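Local coordinates for ABC transporter sugar binding protein (Xanthomonas axonopodis pv. citri, PDB 3UOR) that probably binds maltose or related sugars in the periplasm and delivers them to the membrane components of an ABC importer, at residues L135-L147 and Q330-P342. Sequence-based numbering, arbitrary orientation.
Sequences LYGVPWYVDTRLL and QARFHAIIGDLPP
F333 of helix 327-337 meets W140 of strand 138-143 in an aromatic cluster completed by Y141, an example of how a two-domain periplasmic binding protein packs a helix and its following loop against a sheet strand. The phenyl ring and the five-membered ring of the indole form an offset stack, centroids 5.0 Å apart and planes at 22°, with W140 NE1 over the rim of the phenyl face; W140 CZ2 and F333 CZ are closest, at 3.5 Å. F333 CG stands anti to the backbone N (chi1 -164°), which carries the ring from helix to strand, while I337 CG2 covers its opposite face. At the phenyl edge sits Y141 CD2, 3.8 Å from F333 CE2. W140 and Y141 both face S303 across the sheet, a classic beta bulge, and Y141 OH is hydrogen-bonded to S303 OG.

The helix ends at I337, and G338, with positive phi, turns the chain toward the strand. D339 then lays its carboxylate 13° from parallel to the Y141 ring, OD2 over the ring centre; nearby E40 may raise its pKa. L340 supplies the one antiparallel bridge, V142 N donating to L340 O over 2.9 Å on an in-plane lone pair, while its side chain runs along V142 O toward T144. Last, P342 CB touches both P139 CB and V142 CG2, the latter at 3.7 Å, and P342 CD lies 3.2 Å from W140 O.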
loop_
_atom_site.group_PDB
_atom_site.type_symbol
_atom_site.label_atom_id
_atom_site.label_comp_id
_atom_site.label_asym_id
_atom_site.label_seq_id
_atom_site.Cartn_x
_atom_site.Cartn_y
_atom_site.Cartn_z
ATOM N N LEU A 135 13.702 -11.201 9.725
ATOM C CA LEU A 135 12.407 -10.598 10.018
ATOM C C LEU A 135 12.554 -9.461 11.019
ATOM O O LEU A 135 13.052 -9.663 12.132
ATOM C CB LEU A 135 11.431 -11.651 10.568
ATOM C CG LEU A 135 9.980 -11.193 10.738
ATOM C CD1 LEU A 135 9.335 -10.990 9.389
ATOM C CD2 LEU A 135 9.143 -12.173 11.577
ATOM N N TYR A 136 12.095 -8.270 10.645
ATOM C CA TYR A 136 12.237 -7.106 11.536
ATOM C C TYR A 136 10.936 -6.450 11.968
ATOM O O TYR A 136 10.949 -5.416 12.620
ATOM C CB TYR A 136 13.128 -6.049 10.887
ATOM C CG TYR A 136 14.593 -6.416 10.912
ATOM C CD1 TYR A 136 15.315 -6.369 12.094
ATOM C CD2 TYR A 136 15.251 -6.801 9.756
ATOM C CE1 TYR A 136 16.668 -6.697 12.127
ATOM C CE2 TYR A 136 16.601 -7.130 9.775
ATOM C CZ TYR A 136 17.302 -7.077 10.963
ATOM O OH TYR A 136 18.637 -7.415 10.983
ATOM N N GLY A 137 9.806 -7.017 11.581
ATOM C CA GLY A 137 8.534 -6.470 12.004
ATOM C C GLY A 137 7.440 -7.515 11.870
ATOM O O GLY A 137 7.677 -8.630 11.390
ATOM N N VAL A 138 6.228 -7.150 12.275
ATOM C CA VAL A 138 5.053 -7.972 11.994
ATOM C C VAL A 138 4.050 -7.077 11.281
ATOM O O VAL A 138 3.802 -5.955 11.726
ATOM C CB VAL A 138 4.430 -8.542 13.305
ATOM C CG1 VAL A 138 3.151 -9.316 13.004
ATOM C CG2 VAL A 138 5.434 -9.423 14.031
ATOM N N PRO A 139 3.494 -7.550 10.151
ATOM C CA PRO A 139 2.558 -6.693 9.422
ATOM C C PRO A 139 1.395 -6.336 10.322
ATOM O O PRO A 139 0.865 -7.225 10.980
ATOM C CB PRO A 139 2.070 -7.595 8.276
ATOM C CG PRO A 139 3.146 -8.613 8.106
ATOM C CD PRO A 139 3.685 -8.855 9.494
ATOM N N TRP A 140 0.986 -5.076 10.343
ATOM C CA TRP A 140 -0.161 -4.686 11.156
ATOM C C TRP A 140 -1.427 -4.553 10.302
ATOM O O TRP A 140 -2.442 -5.187 10.578
ATOM C CB TRP A 140 0.149 -3.379 11.877
ATOM C CG TRP A 140 -0.904 -2.916 12.810
ATOM C CD1 TRP A 140 -1.936 -3.642 13.313
ATOM C CD2 TRP A 140 -1.019 -1.602 13.374
ATOM N NE1 TRP A 140 -2.712 -2.852 14.145
ATOM C CE2 TRP A 140 -2.163 -1.597 14.197
ATOM C CE3 TRP A 140 -0.276 -0.420 13.239
ATOM C CZ2 TRP A 140 -2.574 -0.468 14.895
ATOM C CZ3 TRP A 140 -0.681 0.699 13.931
ATOM C CH2 TRP A 140 -1.822 0.667 14.754
ATOM N N TYR A 141 -1.387 -3.729 9.262
ATOM C CA TYR A 141 -2.522 -3.655 8.345
ATOM C C TYR A 141 -1.977 -3.342 6.956
ATOM O O TYR A 141 -0.832 -2.928 6.817
ATOM C CB TYR A 141 -3.523 -2.583 8.776
ATOM C CG TYR A 141 -2.974 -1.175 8.731
ATOM C CD1 TYR A 141 -2.990 -0.434 7.556
ATOM C CD2 TYR A 141 -2.432 -0.597 9.864
ATOM C CE1 TYR A 141 -2.479 0.849 7.517
ATOM C CE2 TYR A 141 -1.932 0.669 9.845
ATOM C CZ TYR A 141 -1.950 1.391 8.674
ATOM O OH TYR A 141 -1.435 2.661 8.691
ATOM N N VAL A 142 -2.796 -3.537 5.936
ATOM C CA VAL A 142 -2.318 -3.501 4.561
ATOM C C VAL A 142 -3.063 -2.419 3.785
ATOM O O VAL A 142 -4.284 -2.268 3.905
ATOM C CB VAL A 142 -2.546 -4.843 3.848
ATOM C CG1 VAL A 142 -1.882 -4.862 2.473
ATOM C CG2 VAL A 142 -2.008 -5.975 4.687
ATOM N N ASP A 143 -2.305 -1.652 3.015
ATOM C CA ASP A 143 -2.880 -0.704 2.078
ATOM C C ASP A 143 -2.556 -1.230 0.692
ATOM O O ASP A 143 -1.395 -1.441 0.362
ATOM C CB ASP A 143 -2.254 0.669 2.301
ATOM C CG ASP A 143 -2.615 1.669 1.211
ATOM O OD1 ASP A 143 -3.430 1.346 0.317
ATOM O OD2 ASP A 143 -2.073 2.786 1.255
ATOM N N THR A 144 -3.578 -1.489 -0.112
ATOM C CA THR A 144 -3.344 -1.810 -1.513
ATOM C C THR A 144 -4.406 -1.094 -2.354
ATOM O O THR A 144 -5.428 -0.673 -1.817
ATOM C CB THR A 144 -3.355 -3.330 -1.762
ATOM O OG1 THR A 144 -2.898 -3.605 -3.096
ATOM C CG2 THR A 144 -4.754 -3.869 -1.615
ATOM N N ARG A 145 -4.160 -0.942 -3.656
ATOM C CA ARG A 145 -5.004 -0.108 -4.511
ATOM C C ARG A 145 -5.688 -0.941 -5.577
ATOM O O ARG A 145 -5.059 -1.775 -6.211
ATOM C CB ARG A 145 -4.140 0.973 -5.196
ATOM C CG ARG A 145 -3.290 1.793 -4.204
ATOM C CD ARG A 145 -4.180 2.410 -3.133
ATOM N NE ARG A 145 -3.402 3.027 -2.058
ATOM C CZ ARG A 145 -2.808 4.217 -2.151
ATOM N NH1 ARG A 145 -2.905 4.928 -3.277
ATOM N NH2 ARG A 145 -2.116 4.698 -1.119
ATOM N N LEU A 146 -6.980 -0.725 -5.778
ATOM C CA LEU A 146 -7.716 -1.521 -6.754
ATOM C C LEU A 146 -8.863 -0.656 -7.276
ATOM O O LEU A 146 -8.921 0.538 -6.964
ATOM C CB LEU A 146 -8.197 -2.850 -6.118
ATOM C CG LEU A 146 -8.957 -2.816 -4.790
ATOM C CD1 LEU A 146 -10.177 -1.907 -4.884
ATOM C CD2 LEU A 146 -9.370 -4.240 -4.286
ATOM N N LEU A 147 -9.780 -1.225 -8.056
ATOM C CA LEU A 147 -10.811 -0.405 -8.705
ATOM C C LEU A 147 -12.111 -0.266 -7.932
ATOM O O LEU A 147 -12.782 -1.247 -7.680
ATOM C CB LEU A 147 -11.147 -0.963 -10.095
ATOM C CG LEU A 147 -9.971 -1.178 -11.045
ATOM C CD1 LEU A 147 -10.432 -1.992 -12.241
ATOM C CD2 LEU A 147 -9.378 0.155 -11.503
ATOM N N GLN A 330 -8.094 -7.525 14.992
ATOM C CA GLN A 330 -7.877 -6.989 13.662
ATOM C C GLN A 330 -9.213 -6.680 12.961
ATOM O O GLN A 330 -9.345 -5.656 12.280
ATOM C CB GLN A 330 -7.029 -7.958 12.830
ATOM C CG GLN A 330 -5.625 -8.221 13.383
ATOM C CD GLN A 330 -4.710 -8.888 12.350
ATOM O OE1 GLN A 330 -5.173 -9.599 11.458
ATOM N NE2 GLN A 330 -3.423 -8.643 12.458
ATOM N N ALA A 331 -10.186 -7.576 13.120
ATOM C CA ALA A 331 -11.546 -7.350 12.622
ATOM C C ALA A 331 -12.126 -6.057 13.196
ATOM O O ALA A 331 -12.781 -5.285 12.496
ATOM C CB ALA A 331 -12.456 -8.536 12.981
ATOM N N ARG A 332 -11.885 -5.827 14.477
ATOM C CA ARG A 332 -12.409 -4.651 15.158
ATOM C C ARG A 332 -11.764 -3.413 14.544
ATOM O O ARG A 332 -12.429 -2.409 14.256
ATOM C CB ARG A 332 -12.063 -4.753 16.642
ATOM C CG ARG A 332 -13.064 -4.181 17.609
ATOM C CD ARG A 332 -12.665 -4.531 19.056
ATOM N NE ARG A 332 -13.179 -5.839 19.485
ATOM C CZ ARG A 332 -12.488 -6.755 20.173
ATOM N NH1 ARG A 332 -11.215 -6.541 20.528
ATOM N NH2 ARG A 332 -13.078 -7.902 20.505
ATOM N N PHE A 333 -10.453 -3.499 14.337
ATOM C CA PHE A 333 -9.683 -2.420 13.739
ATOM C C PHE A 333 -10.210 -2.090 12.358
ATOM O O PHE A 333 -10.394 -0.917 12.013
ATOM C CB PHE A 333 -8.219 -2.845 13.645
ATOM C CG PHE A 333 -7.257 -1.714 13.401
ATOM C CD1 PHE A 333 -7.136 -0.679 14.313
ATOM C CD2 PHE A 333 -6.425 -1.729 12.296
ATOM C CE1 PHE A 333 -6.229 0.346 14.108
ATOM C CE2 PHE A 333 -5.524 -0.707 12.075
ATOM C CZ PHE A 333 -5.424 0.334 12.986
ATOM N N HIS A 334 -10.463 -3.127 11.563
ATOM C CA HIS A 334 -11.033 -2.925 10.226
ATOM C C HIS A 334 -12.411 -2.266 10.315
ATOM O O HIS A 334 -12.737 -1.359 9.536
ATOM C CB HIS A 334 -11.150 -4.256 9.490
ATOM C CG HIS A 334 -11.809 -4.148 8.150
ATOM N ND1 HIS A 334 -13.156 -4.374 7.961
ATOM C CD2 HIS A 334 -11.307 -3.829 6.932
ATOM C CE1 HIS A 334 -13.456 -4.213 6.683
ATOM N NE2 HIS A 334 -12.351 -3.881 6.036
ATOM N N ALA A 335 -13.215 -2.733 11.265
ATOM C CA ALA A 335 -14.581 -2.243 11.421
ATOM C C ALA A 335 -14.580 -0.750 11.673
ATOM O O ALA A 335 -15.414 -0.028 11.136
ATOM C CB ALA A 335 -15.287 -2.962 12.554
ATOM N N ILE A 336 -13.629 -0.283 12.477
ATOM C CA ILE A 336 -13.636 1.116 12.885
ATOM C C ILE A 336 -13.023 2.030 11.840
ATOM O O ILE A 336 -13.601 3.053 11.501
ATOM C CB ILE A 336 -12.940 1.316 14.240
ATOM C CG1 ILE A 336 -13.625 0.464 15.304
ATOM C CG2 ILE A 336 -12.956 2.773 14.635
ATOM C CD1 ILE A 336 -12.830 0.324 16.569
ATOM N N ILE A 337 -11.866 1.648 11.305
ATOM C CA ILE A 337 -11.106 2.547 10.444
ATOM C C ILE A 337 -10.910 2.048 8.999
ATOM O O ILE A 337 -10.454 2.797 8.135
ATOM C CB ILE A 337 -9.759 2.911 11.117
ATOM C CG1 ILE A 337 -9.092 4.093 10.425
ATOM C CG2 ILE A 337 -8.826 1.732 11.129
ATOM C CD1 ILE A 337 -7.810 4.536 11.117
ATOM N N GLY A 338 -11.260 0.796 8.723
ATOM C CA GLY A 338 -11.217 0.306 7.349
ATOM C C GLY A 338 -9.890 -0.311 6.918
ATOM O O GLY A 338 -9.772 -0.766 5.787
ATOM N N ASP A 339 -8.900 -0.337 7.811
ATOM C CA ASP A 339 -7.576 -0.877 7.486
ATOM C C ASP A 339 -7.628 -2.377 7.299
ATOM O O ASP A 339 -8.278 -3.085 8.063
ATOM C CB ASP A 339 -6.543 -0.502 8.551
ATOM C CG ASP A 339 -6.210 0.982 8.536
ATOM O OD1 ASP A 339 -6.514 1.625 7.524
ATOM O OD2 ASP A 339 -5.665 1.509 9.522
ATOM N N LEU A 340 -6.956 -2.863 6.266
ATOM C CA LEU A 340 -7.127 -4.258 5.873
ATOM C C LEU A 340 -6.301 -5.194 6.744
ATOM O O LEU A 340 -5.116 -4.978 6.962
ATOM C CB LEU A 340 -6.737 -4.471 4.409
ATOM C CG LEU A 340 -7.359 -3.574 3.330
ATOM C CD1 LEU A 340 -6.676 -3.920 2.007
ATOM C CD2 LEU A 340 -8.866 -3.815 3.258
ATOM N N PRO A 341 -6.932 -6.253 7.236
ATOM C CA PRO A 341 -6.162 -7.241 7.996
ATOM C C PRO A 341 -5.104 -7.867 7.111
ATOM O O PRO A 341 -5.346 -8.078 5.921
ATOM C CB PRO A 341 -7.215 -8.278 8.369
ATOM C CG PRO A 341 -8.498 -7.473 8.490
ATOM C CD PRO A 341 -8.380 -6.484 7.320
ATOM N N PRO A 342 -3.943 -8.187 7.687
ATOM C CA PRO A 342 -2.846 -8.772 6.906
ATOM C C PRO A 342 -2.830 -10.287 6.947
ATOM O O PRO A 342 -1.870 -10.853 6.428
ATOM C CB PRO A 342 -1.602 -8.248 7.622
ATOM C CG PRO A 342 -2.021 -8.121 9.032
ATOM C CD PRO A 342 -3.501 -7.745 9.018
#